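Long-range contacts in structural protein ORF273 (Acidianus two-tailed virus, PDB 4ART), which is a structural protein of the virion, stable to heat and acid, whose precise role is not established: residues A[113-118]-A[191-195]; A[167-171]-A[198-204]. One frame throughout, in Å; residues are numbered along the deposited sequence.

In the fold
Following the chain from the N terminus, helix 113-123 comes first, then two strands of the main sheet, then helix 162-168 and its turn into helix 171-179, and last helix 188-201. Interaction 1 (113-118 with 191-195) closes a long loop over those two strands and the helices after them. Interaction 2 (167-171 with 198-204) starts inside that loop and ends beyond it, so the two cross. Helix 188-201 serves both, its first half in interaction 1 and its C-terminal part in interaction 2. L117 on I171 and I113 on L169 and V198 join them into one packed helical region beside the sheet. Both also touch the second subunit.

Interaction 1. Residues A[113-118]-A[191-195]; sequences ISDILK and FNDIE. With SO4 (sulfate ion), chain E.
S114 OG donates a hydrogen bond to E195 OE2 at 2.8 Å. E195 OE2 accepts with its syn lone pair, on the side of OE1. This bond joins the first turn of helix 113-123 to the first half of helix 188-201 in a helix-helix packing. The two short axes approach to 10.8 Å, with N-to-C directions 116° apart. E195 reaches S114 because CG is anti to the backbone N and the chain then bends at chi2. Its OE2 also comes close to S114 N, but the angle is too poor for a hydrogen bond. The carboxylate lies near the N-terminal end of helix 113-123, which would probably favour its charged form. R215 of the second subunit adds a long, weak ion pair to OE2. A sulfate ion, probably from the crystallisation liquor, sits at the same helix end. S114 N gives its O1 a weak hydrogen bond of 3.4 Å, and S112 OG binds the ion too.

Farther along helix 113-123 the contact is apolar. L117 points at helix 188-201 and is the residue of its segment most buried by it. Its CD2 lies over one face of the F191 ring, 3.8 Å from the centroid and 17° off the normal. This is a CH-pi contact. The other branch, CD1, meets I194 CG2 at 3.7 Å. I128 of strand 127-128 also touches F191, and the ring of F228 of the second subunit meets it with planes at about 80°, so this packing reaches the dimer interface. At the ring edge, in its plane, F191 CZ abuts S114 O at 3.6 Å, the same carbonyl oxygen that accepts the helical bond from K118 N.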
# COMPACT_ATOMS: atom_id res chain seq x y z
N ILE A 113 1.35 -3.79 -9.90
CA ILE A 113 1.99 -3.73 -11.23
C ILE A 113 3.06 -4.81 -11.31
O ILE A 113 3.13 -5.56 -12.29
CB ILE A 113 2.53 -2.29 -11.54
CG1 ILE A 113 1.38 -1.40 -12.03
CG2 ILE A 113 3.68 -2.27 -12.58
CD1 ILE A 113 0.77 -1.76 -13.44
N SER A 114 3.86 -4.91 -10.24
CA SER A 114 4.94 -5.88 -10.10
C SER A 114 4.43 -7.29 -10.38
O SER A 114 5.05 -8.02 -11.14
CB SER A 114 5.56 -5.81 -8.71
OG SER A 114 6.15 -4.55 -8.45
N ASP A 115 3.33 -7.67 -9.75
CA ASP A 115 2.70 -8.98 -9.92
C ASP A 115 2.24 -9.26 -11.34
O ASP A 115 2.62 -10.30 -11.88
CB ASP A 115 1.53 -9.17 -8.93
CG ASP A 115 1.96 -9.56 -7.51
OD1 ASP A 115 3.08 -10.02 -7.34
OD2 ASP A 115 1.15 -9.40 -6.59
N ILE A 116 1.49 -8.36 -11.96
CA ILE A 116 0.98 -8.55 -13.35
C ILE A 116 2.10 -8.65 -14.35
O ILE A 116 2.06 -9.49 -15.25
CB ILE A 116 -0.07 -7.49 -13.79
CG1 ILE A 116 -1.09 -7.26 -12.74
CG2 ILE A 116 -0.71 -7.72 -15.19
CD1 ILE A 116 -0.92 -5.95 -12.38
N LEU A 117 3.11 -7.78 -14.22
CA LEU A 117 4.27 -7.82 -15.08
C LEU A 117 5.00 -9.16 -14.92
O LEU A 117 5.32 -9.79 -15.92
CB LEU A 117 5.23 -6.66 -14.73
CG LEU A 117 6.45 -6.54 -15.63
CD1 LEU A 117 6.05 -6.29 -17.08
CD2 LEU A 117 7.42 -5.50 -15.11
N LYS A 118 5.25 -9.60 -13.66
CA LYS A 118 5.91 -10.88 -13.36
C LYS A 118 5.10 -12.03 -13.98
O LYS A 118 5.66 -12.86 -14.70
CB LYS A 118 6.05 -11.07 -11.84
CG LYS A 118 6.52 -12.46 -11.40
CD LYS A 118 6.71 -12.56 -9.89
CE LYS A 118 5.47 -12.85 -9.11
NZ LYS A 118 5.70 -12.66 -7.65
N PHE A 191 13.68 -5.88 -15.58
CA PHE A 191 12.35 -5.94 -15.01
C PHE A 191 11.97 -4.54 -14.52
O PHE A 191 10.88 -4.06 -14.84
CB PHE A 191 12.31 -6.96 -13.86
CG PHE A 191 10.95 -7.11 -13.24
CD1 PHE A 191 10.55 -6.27 -12.21
CD2 PHE A 191 10.10 -8.10 -13.66
CE1 PHE A 191 9.30 -6.38 -11.65
CE2 PHE A 191 8.85 -8.22 -13.09
CZ PHE A 191 8.46 -7.35 -12.09
N ASN A 192 12.87 -3.89 -13.75
CA ASN A 192 12.67 -2.55 -13.21
C ASN A 192 12.44 -1.48 -14.27
O ASN A 192 11.55 -0.64 -14.09
CB ASN A 192 13.81 -2.18 -12.23
CG ASN A 192 13.80 -3.01 -10.97
OD1 ASN A 192 12.77 -3.54 -10.53
ND2 ASN A 192 14.97 -3.14 -10.36
N ASP A 193 13.23 -1.52 -15.36
CA ASP A 193 13.12 -0.59 -16.50
C ASP A 193 11.75 -0.70 -17.13
O ASP A 193 11.14 0.34 -17.41
CB ASP A 193 14.21 -0.84 -17.57
CG ASP A 193 15.62 -0.49 -17.14
OD1 ASP A 193 15.77 0.42 -16.30
OD2 ASP A 193 16.57 -1.11 -17.67
N ILE A 194 11.24 -1.94 -17.32
CA ILE A 194 9.91 -2.16 -17.88
C ILE A 194 8.84 -1.66 -16.91
O ILE A 194 7.95 -0.91 -17.32
CB ILE A 194 9.67 -3.64 -18.33
CG1 ILE A 194 10.66 -4.03 -19.44
CG2 ILE A 194 8.19 -3.87 -18.80
CD1 ILE A 194 10.82 -5.52 -19.54
N GLU A 195 8.96 -2.04 -15.64
CA GLU A 195 8.03 -1.63 -14.59
C GLU A 195 7.85 -0.10 -14.52
O GLU A 195 6.72 0.40 -14.44
CB GLU A 195 8.50 -2.23 -13.24
CG GLU A 195 7.57 -1.83 -12.12
CD GLU A 195 7.25 -2.87 -11.08
OE1 GLU A 195 8.18 -3.33 -10.39
OE2 GLU A 195 6.06 -2.93 -10.74
S SO4 E . 3.59 -2.97 -5.91
O1 SO4 E . 3.35 -3.13 -7.34
O2 SO4 E . 2.60 -3.65 -5.10
O3 SO4 E . 4.92 -3.51 -5.60
O4 SO4 E . 3.53 -1.54 -5.56

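Interaction 2. Residues A[167-171]-A[198-204]; sequences RALRI and VAEEQPI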
# COMPACT_ATOMS: atom_id res chain seq x y z
N ARG A 167 -2.64 -6.69 -21.31
CA ARG A 167 -2.92 -6.03 -22.58
C ARG A 167 -3.41 -4.60 -22.37
O ARG A 167 -2.94 -3.72 -23.05
CB ARG A 167 -3.95 -6.82 -23.41
CG ARG A 167 -3.33 -7.98 -24.17
CD ARG A 167 -4.27 -8.53 -25.23
NE ARG A 167 -5.46 -9.17 -24.65
CZ ARG A 167 -5.50 -10.44 -24.27
NH1 ARG A 167 -4.43 -11.22 -24.38
NH2 ARG A 167 -6.63 -10.95 -23.78
N ALA A 168 -4.35 -4.38 -21.43
CA ALA A 168 -4.89 -3.05 -21.11
C ALA A 168 -3.82 -2.13 -20.53
O ALA A 168 -3.91 -0.92 -20.68
CB ALA A 168 -6.06 -3.17 -20.14
N LEU A 169 -2.82 -2.72 -19.87
CA LEU A 169 -1.70 -2.00 -19.27
C LEU A 169 -0.60 -1.77 -20.29
O LEU A 169 0.41 -1.13 -19.98
CB LEU A 169 -1.15 -2.77 -18.04
CG LEU A 169 -1.96 -2.64 -16.76
CD1 LEU A 169 -1.54 -3.69 -15.72
CD2 LEU A 169 -1.87 -1.19 -16.19
N ARG A 170 -0.78 -2.30 -21.52
CA ARG A 170 0.13 -2.23 -22.68
C ARG A 170 1.43 -2.97 -22.40
O ARG A 170 2.43 -2.76 -23.11
CB ARG A 170 0.38 -0.79 -23.18
CG ARG A 170 -0.87 -0.03 -23.66
CD ARG A 170 -0.53 1.35 -24.20
NE ARG A 170 0.32 1.30 -25.41
CZ ARG A 170 1.62 1.56 -25.44
NH1 ARG A 170 2.27 1.90 -24.32
NH2 ARG A 170 2.30 1.47 -26.58
N ILE A 171 1.41 -3.86 -21.41
CA ILE A 171 2.57 -4.66 -21.04
C ILE A 171 3.17 -5.42 -22.24
O ILE A 171 4.38 -5.34 -22.41
CB ILE A 171 2.35 -5.50 -19.76
CG1 ILE A 171 2.36 -4.60 -18.51
CG2 ILE A 171 3.41 -6.60 -19.62
CD1 ILE A 171 1.78 -5.20 -17.24
N VAL A 198 5.68 1.21 -17.56
CA VAL A 198 4.29 0.77 -17.41
C VAL A 198 3.57 1.61 -16.35
O VAL A 198 2.47 2.12 -16.63
CB VAL A 198 4.16 -0.78 -17.12
CG1 VAL A 198 2.71 -1.21 -16.85
CG2 VAL A 198 4.83 -1.62 -18.18
N ALA A 199 4.21 1.81 -15.18
CA ALA A 199 3.57 2.45 -14.03
C ALA A 199 3.72 3.95 -13.89
O ALA A 199 2.85 4.59 -13.30
CB ALA A 199 4.03 1.78 -12.77
N GLU A 200 4.85 4.49 -14.33
CA GLU A 200 5.23 5.90 -14.09
C GLU A 200 5.46 6.76 -15.33
O GLU A 200 5.68 7.97 -15.17
CB GLU A 200 6.53 5.93 -13.28
CG GLU A 200 6.49 5.19 -11.97
CD GLU A 200 7.85 5.15 -11.32
OE1 GLU A 200 8.23 6.16 -10.69
OE2 GLU A 200 8.54 4.12 -11.43
N GLU A 201 5.47 6.18 -16.53
CA GLU A 201 5.75 6.97 -17.73
C GLU A 201 4.63 7.11 -18.73
O GLU A 201 4.28 8.24 -19.10
CB GLU A 201 7.09 6.58 -18.39
CG GLU A 201 8.28 6.74 -17.45
CD GLU A 201 9.66 6.39 -17.99
OE1 GLU A 201 9.75 5.55 -18.92
OE2 GLU A 201 10.65 6.93 -17.46
N GLN A 202 4.06 5.99 -19.17
CA GLN A 202 3.00 6.04 -20.19
C GLN A 202 1.68 6.63 -19.68
O GLN A 202 1.23 6.21 -18.60
CB GLN A 202 2.75 4.64 -20.79
CG GLN A 202 2.11 3.67 -19.78
CD GLN A 202 1.63 2.35 -20.31
OE1 GLN A 202 1.41 2.17 -21.51
NE2 GLN A 202 1.36 1.44 -19.39
N PRO A 203 1.00 7.53 -20.43
CA PRO A 203 -0.35 7.91 -20.00
C PRO A 203 -1.26 6.72 -20.34
O PRO A 203 -1.39 6.32 -21.51
CB PRO A 203 -0.68 9.17 -20.81
CG PRO A 203 0.25 9.14 -22.00
CD PRO A 203 1.35 8.11 -21.75
N ILE A 204 -1.82 6.12 -19.33
CA ILE A 204 -2.64 4.95 -19.51
C ILE A 204 -4.14 5.23 -19.34
O ILE A 204 -4.93 4.63 -20.06
CB ILE A 204 -2.09 3.72 -18.70
CG1 ILE A 204 -2.67 2.38 -19.18
CG2 ILE A 204 -2.25 3.90 -17.16
CD1 ILE A 204 -2.04 1.84 -20.47
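Three hydrogen bonds grip the side-chain amide of Q202, two of them reaching across to the turn after helix 162-168. NE2 donates to L169 O at 2.8 Å in a nearly straight bond, 171° at the hydrogen. L169 O lies in the plane of the amide, while the donor is tilted 34° from the plane of the carbonyl. The second N-H of NE2 goes back to V198 O of its own segment at 3.1 Å. The amide oxygen OE1 accepts from R170 NH1 at 3.0 Å. OE1 lies at the guanidinium edge, in its plane, though the guanidinium and amide planes stand 61° apart. The R170 chain bends at chi3, which turns NH1 toward OE1.

R170 has positive phi and closes a Schellman motif at the end of helix 162-168. It is also the N-cap of helix 171-179. Q202 thus ties the segment after V198 to a tight junction between two other helices.

Van der Waals contacts complete the interface. V198 CG1 meets I171 CG1 at 3.8 Å, the two side chains crossing at about a right angle. The I204 CD1 methyl is set against the carbonyl oxygen A168 O at 3.3 Å and meets R170 CG at 3.9 Å. Y210 of helix 210-221 touches both L169 and I204.

Q202 is buried, and its amide has both N-H groups and its oxygen engaged. The bonding therefore fixes which end of the amide is nitrogen and holds the group against rotation, with a neutral amide bridging a backbone carbonyl and a probably charged guanidinium.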